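Local coordinates for glycosylation Associate Protein 2 (Streptococcus agalactiae serotype V, PDB 6OYC), which probably serves the accessory Sec system as one partner of a three-protein complex that takes part in glycosylation and secretion of a streptococcal adhesin, at residues Val299-Phe304 with Ala335-Ser340; Gln345-Ala350 with Thr378-Lys383; Gly373-Thr378 with Asn437-Ser442. All coordinates share one frame; numbering follows the deposited sequence.

Contact 1 of 3, residues Val299-Phe304 with Ala335-Ser340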
loop_
_atom_site.group_PDB
_atom_site.type_symbol
_atom_site.label_atom_id
_atom_site.label_comp_id
_atom_site.label_asym_id
_atom_site.label_seq_id
_atom_site.Cartn_x
_atom_site.Cartn_y
_atom_site.Cartn_z
ATOM N N VAL B 299 9.657 8.827 5.913
ATOM C CA VAL B 299 8.320 8.272 5.709
ATOM C C VAL B 299 7.518 9.216 4.822
ATOM O O VAL B 299 7.402 10.414 5.118
ATOM C CB VAL B 299 7.605 8.046 7.054
ATOM C CG1 VAL B 299 6.189 7.512 6.847
ATOM C CG2 VAL B 299 8.417 7.115 7.947
ATOM N N TYR B 300 6.951 8.681 3.741
ATOM C CA TYR B 300 6.075 9.441 2.850
ATOM C C TYR B 300 4.673 8.853 2.894
ATOM O O TYR B 300 4.480 7.692 2.520
ATOM C CB TYR B 300 6.600 9.429 1.417
ATOM C CG TYR B 300 5.786 10.281 0.468
ATOM C CD1 TYR B 300 5.653 11.655 0.674
ATOM C CD2 TYR B 300 5.153 9.717 -0.645
ATOM C CE1 TYR B 300 4.913 12.441 -0.195
ATOM C CE2 TYR B 300 4.403 10.497 -1.517
ATOM C CZ TYR B 300 4.289 11.859 -1.288
ATOM O OH TYR B 300 3.555 12.637 -2.153
ATOM N N PHE B 301 3.703 9.648 3.357
ATOM C CA PHE B 301 2.298 9.267 3.271
ATOM C C PHE B 301 1.752 9.608 1.885
ATOM O O PHE B 301 1.904 10.740 1.409
ATOM C CB PHE B 301 1.465 9.985 4.328
ATOM C CG PHE B 301 1.649 9.467 5.733
ATOM C CD1 PHE B 301 2.773 9.807 6.472
ATOM C CD2 PHE B 301 0.673 8.691 6.332
ATOM C CE1 PHE B 301 2.938 9.356 7.762
ATOM C CE2 PHE B 301 0.835 8.236 7.635
ATOM C CZ PHE B 301 1.969 8.566 8.349
ATOM N N SER B 302 1.103 8.638 1.244
ATOM C CA SER B 302 0.581 8.867 -0.094
ATOM C C SER B 302 -0.564 9.870 -0.055
ATOM O O SER B 302 -1.351 9.915 0.900
ATOM C CB SER B 302 0.098 7.554 -0.720
ATOM O OG SER B 302 1.158 6.642 -0.920
ATOM N N GLY B 303 -0.654 10.676 -1.111
ATOM C CA GLY B 303 -1.790 11.555 -1.286
ATOM C C GLY B 303 -3.060 10.789 -1.687
ATOM O O GLY B 303 -3.105 9.560 -1.766
ATOM N N PHE B 304 -4.117 11.560 -1.932
ATOM C CA PHE B 304 -5.390 11.013 -2.377
ATOM C C PHE B 304 -5.260 10.457 -3.793
ATOM O O PHE B 304 -4.679 11.110 -4.662
ATOM C CB PHE B 304 -6.448 12.112 -2.314
ATOM C CG PHE B 304 -7.803 11.714 -2.855
ATOM C CD1 PHE B 304 -8.068 11.757 -4.223
ATOM C CD2 PHE B 304 -8.829 11.344 -1.990
ATOM C CE1 PHE B 304 -9.313 11.411 -4.723
ATOM C CE2 PHE B 304 -10.086 10.998 -2.482
ATOM C CZ PHE B 304 -10.323 11.032 -3.857
ATOM N N ALA B 335 -8.873 7.998 3.039
ATOM C CA ALA B 335 -9.645 8.632 4.097
ATOM C C ALA B 335 -8.722 9.242 5.153
ATOM O O ALA B 335 -9.032 9.236 6.355
ATOM C CB ALA B 335 -10.633 7.642 4.722
ATOM N N PHE B 336 -7.568 9.757 4.721
ATOM C CA PHE B 336 -6.742 10.630 5.551
ATOM C C PHE B 336 -6.174 9.909 6.781
ATOM O O PHE B 336 -5.954 10.523 7.827
ATOM C CB PHE B 336 -7.538 11.879 5.963
ATOM C CG PHE B 336 -7.716 12.871 4.840
ATOM C CD1 PHE B 336 -8.525 12.580 3.766
ATOM C CD2 PHE B 336 -7.032 14.076 4.843
ATOM C CE1 PHE B 336 -8.658 13.478 2.713
ATOM C CE2 PHE B 336 -7.166 14.977 3.808
ATOM C CZ PHE B 336 -7.983 14.677 2.739
ATOM N N TYR B 337 -5.935 8.601 6.669
ATOM C CA TYR B 337 -5.209 7.805 7.667
ATOM C C TYR B 337 -5.844 7.847 9.048
ATOM O O TYR B 337 -5.188 7.522 10.042
ATOM C CB TYR B 337 -3.731 8.224 7.733
ATOM C CG TYR B 337 -3.106 8.151 6.368
ATOM C CD1 TYR B 337 -2.582 6.961 5.887
ATOM C CD2 TYR B 337 -3.115 9.255 5.513
ATOM C CE1 TYR B 337 -2.033 6.880 4.600
ATOM C CE2 TYR B 337 -2.555 9.181 4.241
ATOM C CZ TYR B 337 -2.026 7.995 3.788
ATOM O OH TYR B 337 -1.488 7.919 2.513
ATOM N N ILE B 338 -7.120 8.201 9.147
ATOM C CA ILE B 338 -7.799 8.182 10.434
ATOM C C ILE B 338 -8.925 7.162 10.395
ATOM O O ILE B 338 -9.388 6.740 9.333
ATOM C CB ILE B 338 -8.323 9.571 10.846
ATOM C CG1 ILE B 338 -9.189 10.170 9.749
ATOM C CG2 ILE B 338 -7.145 10.507 11.150
ATOM C CD1 ILE B 338 -9.958 11.381 10.207
ATOM N N GLY B 339 -9.349 6.754 11.581
ATOM C CA GLY B 339 -10.370 5.739 11.715
ATOM C C GLY B 339 -10.397 5.226 13.134
ATOM O O GLY B 339 -10.253 6.013 14.070
ATOM N N SER B 340 -10.555 3.916 13.306
ATOM C CA SER B 340 -10.609 3.349 14.644
ATOM C C SER B 340 -9.288 3.577 15.367
ATOM O O SER B 340 -8.250 3.870 14.760
ATOM C CB SER B 340 -10.941 1.855 14.592
ATOM O OG SER B 340 -9.791 1.037 14.349
HETATM O O HOH W 1 -3.304 6.699 -0.025
#
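The phenol of Tyr337 meets two neighbouring residues of segment 299-304: the edge of Phe301 over a ring face, and the carbonyl of Ser302 at its hydroxyl. Ala335 to Ile338 form a type I' beta turn, and Tyr337 points from this turn toward the end of strand 297-301. From CB the side chain leaves with CG beside the backbone N (chi1 -54°). The first ring atoms already meet Phe301: CG of Tyr337 is 3.8 Å from CD2 of Phe301, and CD1 of Tyr337 lies near the same atom. CD2 of Phe301 sits 3.5 Å above the middle of the tyrosine ring, so all six ring carbons share this one carbon as a neighbour. The pair is T-shaped, with centroids of the Phe301 and Tyr337 rings 4.9 Å apart and planes at 86°. Further out, CZ of Tyr337 comes close to Ser302 O. The tip ends the path: Tyr337 OH donates to Ser302 O over 2.6 Å, in the carbonyl plane and on a lone pair, with a C=O...OH angle of 119°. This bond and the Phe301 edge help to fix the position of the buried ring. A water adds weak bonds to Tyr337 OH and Gly303 O. The hydroxyl of Ser302 bonds to Glu311 N and Ile326 O. Strand 297-301 belongs to the mixed sheet of an alpha/beta-hydrolase-like domain. It runs between strands 323-327 and 365-370, bonding through Tyr300 to Met324 and through Phe301 to Ser368. Ile347 of helix 341-358 packs on both Phe301 and Tyr337, and Ile326 of strand 323-327 touches both side chains as well.

Contact 2 of 3, residues Gln345-Ala350 with Thr378-Lys383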
loop_
_atom_site.group_PDB
_atom_site.type_symbol
_atom_site.label_atom_id
_atom_site.label_comp_id
_atom_site.label_asym_id
_atom_site.label_seq_id
_atom_site.Cartn_x
_atom_site.Cartn_y
_atom_site.Cartn_z
ATOM N N GLN B 345 -3.579 3.450 15.827
ATOM C CA GLN B 345 -2.443 2.936 16.582
ATOM C C GLN B 345 -1.623 1.955 15.748
ATOM O O GLN B 345 -0.411 1.809 15.969
ATOM C CB GLN B 345 -2.918 2.274 17.877
ATOM C CG GLN B 345 -1.798 1.706 18.736
ATOM C CD GLN B 345 -0.852 2.789 19.228
ATOM O OE1 GLN B 345 -1.275 3.745 19.877
ATOM N NE2 GLN B 345 0.430 2.651 18.908
ATOM N N LYS B 346 -2.250 1.276 14.784
ATOM C CA LYS B 346 -1.462 0.383 13.949
ATOM C C LYS B 346 -0.546 1.163 13.022
ATOM O O LYS B 346 0.558 0.698 12.716
ATOM C CB LYS B 346 -2.378 -0.547 13.161
ATOM C CG LYS B 346 -2.823 -1.684 14.024
ATOM C CD LYS B 346 -3.660 -2.671 13.309
ATOM C CE LYS B 346 -3.818 -3.887 14.175
ATOM N NZ LYS B 346 -4.708 -4.859 13.549
ATOM N N ILE B 347 -0.973 2.346 12.574
ATOM C CA ILE B 347 -0.084 3.177 11.769
ATOM C C ILE B 347 1.127 3.595 12.595
ATOM O O ILE B 347 2.272 3.531 12.131
ATOM C CB ILE B 347 -0.847 4.388 11.201
ATOM C CG1 ILE B 347 -1.998 3.905 10.303
ATOM C CG2 ILE B 347 0.104 5.327 10.450
ATOM C CD1 ILE B 347 -2.825 5.013 9.688
ATOM N N VAL B 348 0.897 3.998 13.844
ATOM C CA VAL B 348 2.003 4.442 14.692
ATOM C C VAL B 348 2.937 3.279 14.980
ATOM O O VAL B 348 4.162 3.395 14.851
ATOM C CB VAL B 348 1.454 5.084 15.983
ATOM C CG1 VAL B 348 2.536 5.233 17.033
ATOM C CG2 VAL B 348 0.801 6.436 15.659
ATOM N N ASP B 349 2.371 2.127 15.346
ATOM C CA ASP B 349 3.196 0.950 15.593
ATOM C C ASP B 349 4.003 0.571 14.358
ATOM O O ASP B 349 5.167 0.175 14.476
ATOM C CB ASP B 349 2.328 -0.227 16.043
ATOM C CG ASP B 349 1.666 0.005 17.403
ATOM O OD1 ASP B 349 2.014 0.993 18.090
ATOM O OD2 ASP B 349 0.782 -0.797 17.779
ATOM N N ALA B 350 3.407 0.686 13.165
ATOM C CA ALA B 350 4.095 0.238 11.958
ATOM C C ALA B 350 5.341 1.066 11.702
ATOM O O ALA B 350 6.379 0.525 11.302
ATOM C CB ALA B 350 3.167 0.297 10.745
ATOM N N THR B 378 1.248 14.674 10.000
ATOM C CA THR B 378 1.161 15.506 11.200
ATOM C C THR B 378 0.334 14.845 12.304
ATOM O O THR B 378 0.740 14.855 13.472
ATOM C CB THR B 378 0.582 16.880 10.838
ATOM O OG1 THR B 378 1.301 17.429 9.721
ATOM C CG2 THR B 378 0.697 17.826 12.007
ATOM N N TYR B 379 -0.820 14.260 11.962
ATOM C CA TYR B 379 -1.674 13.647 12.981
ATOM C C TYR B 379 -0.953 12.521 13.708
ATOM O O TYR B 379 -1.048 12.404 14.938
ATOM C CB TYR B 379 -2.973 13.133 12.344
ATOM C CG TYR B 379 -3.962 12.467 13.293
ATOM C CD1 TYR B 379 -3.876 11.109 13.575
ATOM C CD2 TYR B 379 -4.986 13.194 13.893
ATOM C CE1 TYR B 379 -4.777 10.495 14.443
ATOM C CE2 TYR B 379 -5.897 12.584 14.757
ATOM C CZ TYR B 379 -5.786 11.235 15.022
ATOM O OH TYR B 379 -6.682 10.603 15.867
ATOM N N HIS B 380 -0.240 11.671 12.966
ATOM C CA HIS B 380 0.467 10.572 13.615
ATOM C C HIS B 380 1.826 11.022 14.150
ATOM O O HIS B 380 2.341 10.421 15.101
ATOM C CB HIS B 380 0.602 9.389 12.642
ATOM C CG HIS B 380 -0.714 8.766 12.268
ATOM N ND1 HIS B 380 -1.440 7.978 13.139
ATOM C CD2 HIS B 380 -1.449 8.838 11.131
ATOM C CE1 HIS B 380 -2.558 7.585 12.553
ATOM N NE2 HIS B 380 -2.591 8.095 11.334
ATOM N N GLY B 381 2.408 12.076 13.558
ATOM C CA GLY B 381 3.629 12.660 14.100
ATOM C C GLY B 381 3.508 13.011 15.570
ATOM O O GLY B 381 4.438 12.791 16.350
ATOM N N ALA B 382 2.340 13.518 15.972
ATOM C CA ALA B 382 2.048 13.783 17.379
ATOM C C ALA B 382 2.365 12.601 18.292
ATOM O O ALA B 382 2.710 12.798 19.461
ATOM C CB ALA B 382 0.575 14.185 17.520
ATOM N N LYS B 383 2.251 11.376 17.795
ATOM C CA LYS B 383 2.559 10.209 18.607
ATOM C C LYS B 383 3.981 9.722 18.420
ATOM O O LYS B 383 4.397 8.781 19.109
ATOM C CB LYS B 383 1.596 9.065 18.291
ATOM C CG LYS B 383 0.284 9.150 19.035
ATOM C CD LYS B 383 -0.639 10.130 18.335
ATOM C CE LYS B 383 -2.098 9.709 18.400
ATOM N NZ LYS B 383 -2.883 10.518 17.413
#
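Two helices of the alpha/beta-hydrolase-like domain meet here, helix 341-358 and helix 372-381. The second follows strand 365-370, and a GxSxG sequence resembling a nucleophile elbow runs into its first turn. The contact lies past this turn, around His380. Ile347 and Val348 of the first helix face His380 and Lys383, and the backbones come nearest at Val348 and His380, whose CA atoms are 6.4 Å apart. The imidazole of His380 is the main surface. Ile347 lies across one face of it. Its CG2 stands 3.8 Å from the ring centroid of His380 and 5° off the normal, a CH-pi contact. This methyl extends opposite the backbone N of Ile347, while CG1 lies beside that N (chi1 -61°) and leads CD1 to His380 NE2, 3.5 Å away. CG2 thus sits over the centre and CD1 at the rim by NE2. Tyr379 CD1 covers the opposite face, also over the centre, so the imidazole is held between two side chains. Its rotation has a further restraint, because His380 NE2 is hydrogen-bonded to Tyr337 O. That bond pairs a buried ring nitrogen with a backbone carbonyl of the turn 335-338. Val348 meets the ring obliquely, with CG2 3.7 Å from His380 ND1. The same methyl reaches the base of Lys383. This lysine begins toward Val348, then bends at chi2 and chi3 and carries its amine to Ser442 OG of helix 429-444. Only the start of its chain packs here: Lys383 CB lies 3.8 Å from Val348 CG2 and 4.1 Å from Val348 CG1.

Contact 3 of 3, residues Gly373-Thr378 with Asn437-Ser442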
loop_
_atom_site.group_PDB
_atom_site.type_symbol
_atom_site.label_atom_id
_atom_site.label_comp_id
_atom_site.label_asym_id
_atom_site.label_seq_id
_atom_site.Cartn_x
_atom_site.Cartn_y
_atom_site.Cartn_z
ATOM N N GLY B 373 -1.541 13.429 2.434
ATOM C CA GLY B 373 -0.406 12.946 3.193
ATOM C C GLY B 373 -0.051 13.842 4.362
ATOM O O GLY B 373 0.424 13.358 5.395
ATOM N N THR B 374 -0.284 15.153 4.228
ATOM C CA THR B 374 0.066 16.072 5.308
ATOM C C THR B 374 -0.751 15.787 6.553
ATOM O O THR B 374 -0.270 15.995 7.674
ATOM C CB THR B 374 -0.133 17.529 4.878
ATOM O OG1 THR B 374 -1.529 17.852 4.895
ATOM C CG2 THR B 374 0.439 17.779 3.487
ATOM N N TYR B 375 -1.976 15.298 6.379
ATOM C CA TYR B 375 -2.816 14.961 7.522
ATOM C C TYR B 375 -2.271 13.749 8.262
ATOM O O TYR B 375 -2.160 13.754 9.494
ATOM C CB TYR B 375 -4.248 14.709 7.054
ATOM C CG TYR B 375 -5.279 14.695 8.154
ATOM C CD1 TYR B 375 -5.285 13.699 9.126
ATOM C CD2 TYR B 375 -6.259 15.671 8.210
ATOM C CE1 TYR B 375 -6.244 13.678 10.128
ATOM C CE2 TYR B 375 -7.216 15.667 9.205
ATOM C CZ TYR B 375 -7.212 14.666 10.158
ATOM O OH TYR B 375 -8.182 14.678 11.140
ATOM N N GLY B 376 -1.942 12.689 7.526
ATOM C CA GLY B 376 -1.375 11.518 8.171
ATOM C C GLY B 376 -0.029 11.807 8.814
ATOM O O GLY B 376 0.242 11.348 9.925
ATOM N N ALA B 377 0.824 12.582 8.129
ATOM C CA ALA B 377 2.163 12.853 8.649
ATOM C C ALA B 377 2.102 13.654 9.944
ATOM O O ALA B 377 2.791 13.324 10.913
ATOM C CB ALA B 377 3.010 13.575 7.598
ATOM N N THR B 378 1.248 14.674 10.000
ATOM C CA THR B 378 1.161 15.506 11.200
ATOM C C THR B 378 0.334 14.845 12.304
ATOM O O THR B 378 0.740 14.855 13.472
ATOM C CB THR B 378 0.582 16.880 10.838
ATOM O OG1 THR B 378 1.301 17.429 9.721
ATOM C CG2 THR B 378 0.697 17.826 12.007
ATOM N N ASN B 437 -11.811 19.203 15.470
ATOM C CA ASN B 437 -11.172 19.088 16.771
ATOM C C ASN B 437 -10.474 17.748 16.936
ATOM O O ASN B 437 -9.484 17.650 17.675
ATOM C CB ASN B 437 -12.209 19.329 17.865
ATOM C CG ASN B 437 -12.655 20.790 17.915
ATOM O OD1 ASN B 437 -11.878 21.693 17.591
ATOM N ND2 ASN B 437 -13.902 21.025 18.297
ATOM N N TYR B 438 -10.966 16.717 16.244
ATOM C CA TYR B 438 -10.313 15.411 16.241
ATOM C C TYR B 438 -8.839 15.522 15.884
ATOM O O TYR B 438 -7.985 14.872 16.501
ATOM C CB TYR B 438 -11.032 14.505 15.248
ATOM C CG TYR B 438 -10.641 13.055 15.310
ATOM C CD1 TYR B 438 -11.148 12.222 16.297
ATOM C CD2 TYR B 438 -9.794 12.510 14.360
ATOM C CE1 TYR B 438 -10.814 10.882 16.341
ATOM C CE2 TYR B 438 -9.450 11.169 14.400
ATOM C CZ TYR B 438 -9.967 10.363 15.392
ATOM O OH TYR B 438 -9.633 9.037 15.439
ATOM N N PHE B 439 -8.519 16.340 14.884
ATOM C CA PHE B 439 -7.123 16.530 14.512
ATOM C C PHE B 439 -6.326 17.198 15.636
ATOM O O PHE B 439 -5.255 16.708 16.027
ATOM C CB PHE B 439 -7.031 17.348 13.220
ATOM C CG PHE B 439 -5.618 17.682 12.823
ATOM C CD1 PHE B 439 -4.863 16.783 12.081
ATOM C CD2 PHE B 439 -5.036 18.883 13.212
ATOM C CE1 PHE B 439 -3.561 17.083 11.727
ATOM C CE2 PHE B 439 -3.737 19.187 12.860
ATOM C CZ PHE B 439 -2.996 18.292 12.121
ATOM N N TRP B 440 -6.828 18.318 16.171
ATOM C CA TRP B 440 -6.024 19.098 17.115
ATOM C C TRP B 440 -5.872 18.418 18.469
ATOM O O TRP B 440 -4.892 18.694 19.165
ATOM C CB TRP B 440 -6.609 20.496 17.273
ATOM C CG TRP B 440 -6.594 21.186 15.995
ATOM C CD1 TRP B 440 -7.655 21.399 15.181
ATOM C CD2 TRP B 440 -5.445 21.705 15.313
ATOM N NE1 TRP B 440 -7.247 22.039 14.035
ATOM C CE2 TRP B 440 -5.893 22.239 14.094
ATOM C CE3 TRP B 440 -4.086 21.783 15.620
ATOM C CZ2 TRP B 440 -5.031 22.845 13.181
ATOM C CZ3 TRP B 440 -3.233 22.387 14.708
ATOM C CH2 TRP B 440 -3.706 22.904 13.508
ATOM N N LYS B 441 -6.793 17.519 18.838
ATOM C CA LYS B 441 -6.637 16.803 20.095
ATOM C C LYS B 441 -5.404 15.905 20.053
ATOM O O LYS B 441 -4.708 15.741 21.058
ATOM C CB LYS B 441 -7.898 15.996 20.420
ATOM C CG LYS B 441 -7.645 14.724 21.232
ATOM C CD LYS B 441 -8.832 13.767 21.196
ATOM C CE LYS B 441 -8.531 12.488 21.956
ATOM N NZ LYS B 441 -8.958 12.560 23.386
ATOM N N SER B 442 -5.123 15.313 18.898
ATOM C CA SER B 442 -3.878 14.571 18.743
ATOM C C SER B 442 -2.677 15.500 18.875
ATOM O O SER B 442 -1.676 15.160 19.513
ATOM C CB SER B 442 -3.872 13.861 17.385
ATOM O OG SER B 442 -2.683 13.125 17.185
#
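Tyr375 and Phe439 each send CG opposite the backbone N, with chi1 -165° for the tyrosine. These torsions extend both rings into the space between their helices, where they slide past each other in opposite directions. The edge of Phe439 turns to one face of Tyr375. The Tyr375 and Phe439 ring centroids are 5.1 Å apart, and the planes meet at 64°, so this edge-to-face pair is well tilted from a perpendicular T. CD1 of Phe439 does the touching. It stands 3.7 Å above the Tyr375 plane, offset toward the rim, with Tyr375 CZ nearest. The tyrosine hydroxyl passes on to the root of the phenylalanine: Tyr375 OH lies 3.6 Å from Phe439 CB. It also approaches the edge of the Tyr438 ring at CD2, 4.2 Å away. The two helices, 372-381 and 429-444, belong to the alpha/beta-hydrolase-like domain. Their short segments run in roughly the same direction, at 36°. The segment axes approach to 11.2 Å, and the side chains of Tyr375, Thr378 and Phe439 bridge the gap. The first helix starts just after the serine of the possible nucleophile elbow, which includes Gly373. Tyr438 OH is bonded to Glu344 of helix 341-358. At the far end of Phe439, CZ meets Thr378 CG2 at 3.7 Å, near the plane of the ring. Phe396 stacks with Phe439, and Trp440 receives CD2 of Phe439 over a ring face. The hydroxyl of Thr378 turns back into its own helix, where Thr378 OG1 donates to Thr374 O over 3.0 Å; Thr378 N donates to the same carbonyl.

All three contacts are mainly buried; among the touching residues only Lys383 of contact 2 is exposed, with Tyr438 of contact 3 partly so. From contact centre to chain centre, contact 1 is about 11 Å away, contact 2 about 16 Å and contact 3 about 20 Å. Helix 372-381 serves the last two, which share Thr378; its other neighbour is helix 341-358 in contact 2 and helix 429-444 in contact 3. Contact 1 instead joins a strand end to a turn and is the one with a direct hydrogen bond between its segments. Contact 2 packs aliphatic groups on an imidazole, whereas contact 3 relies on aromatic rings. Ile338 connects contacts 1 and 3 by packing on Tyr375.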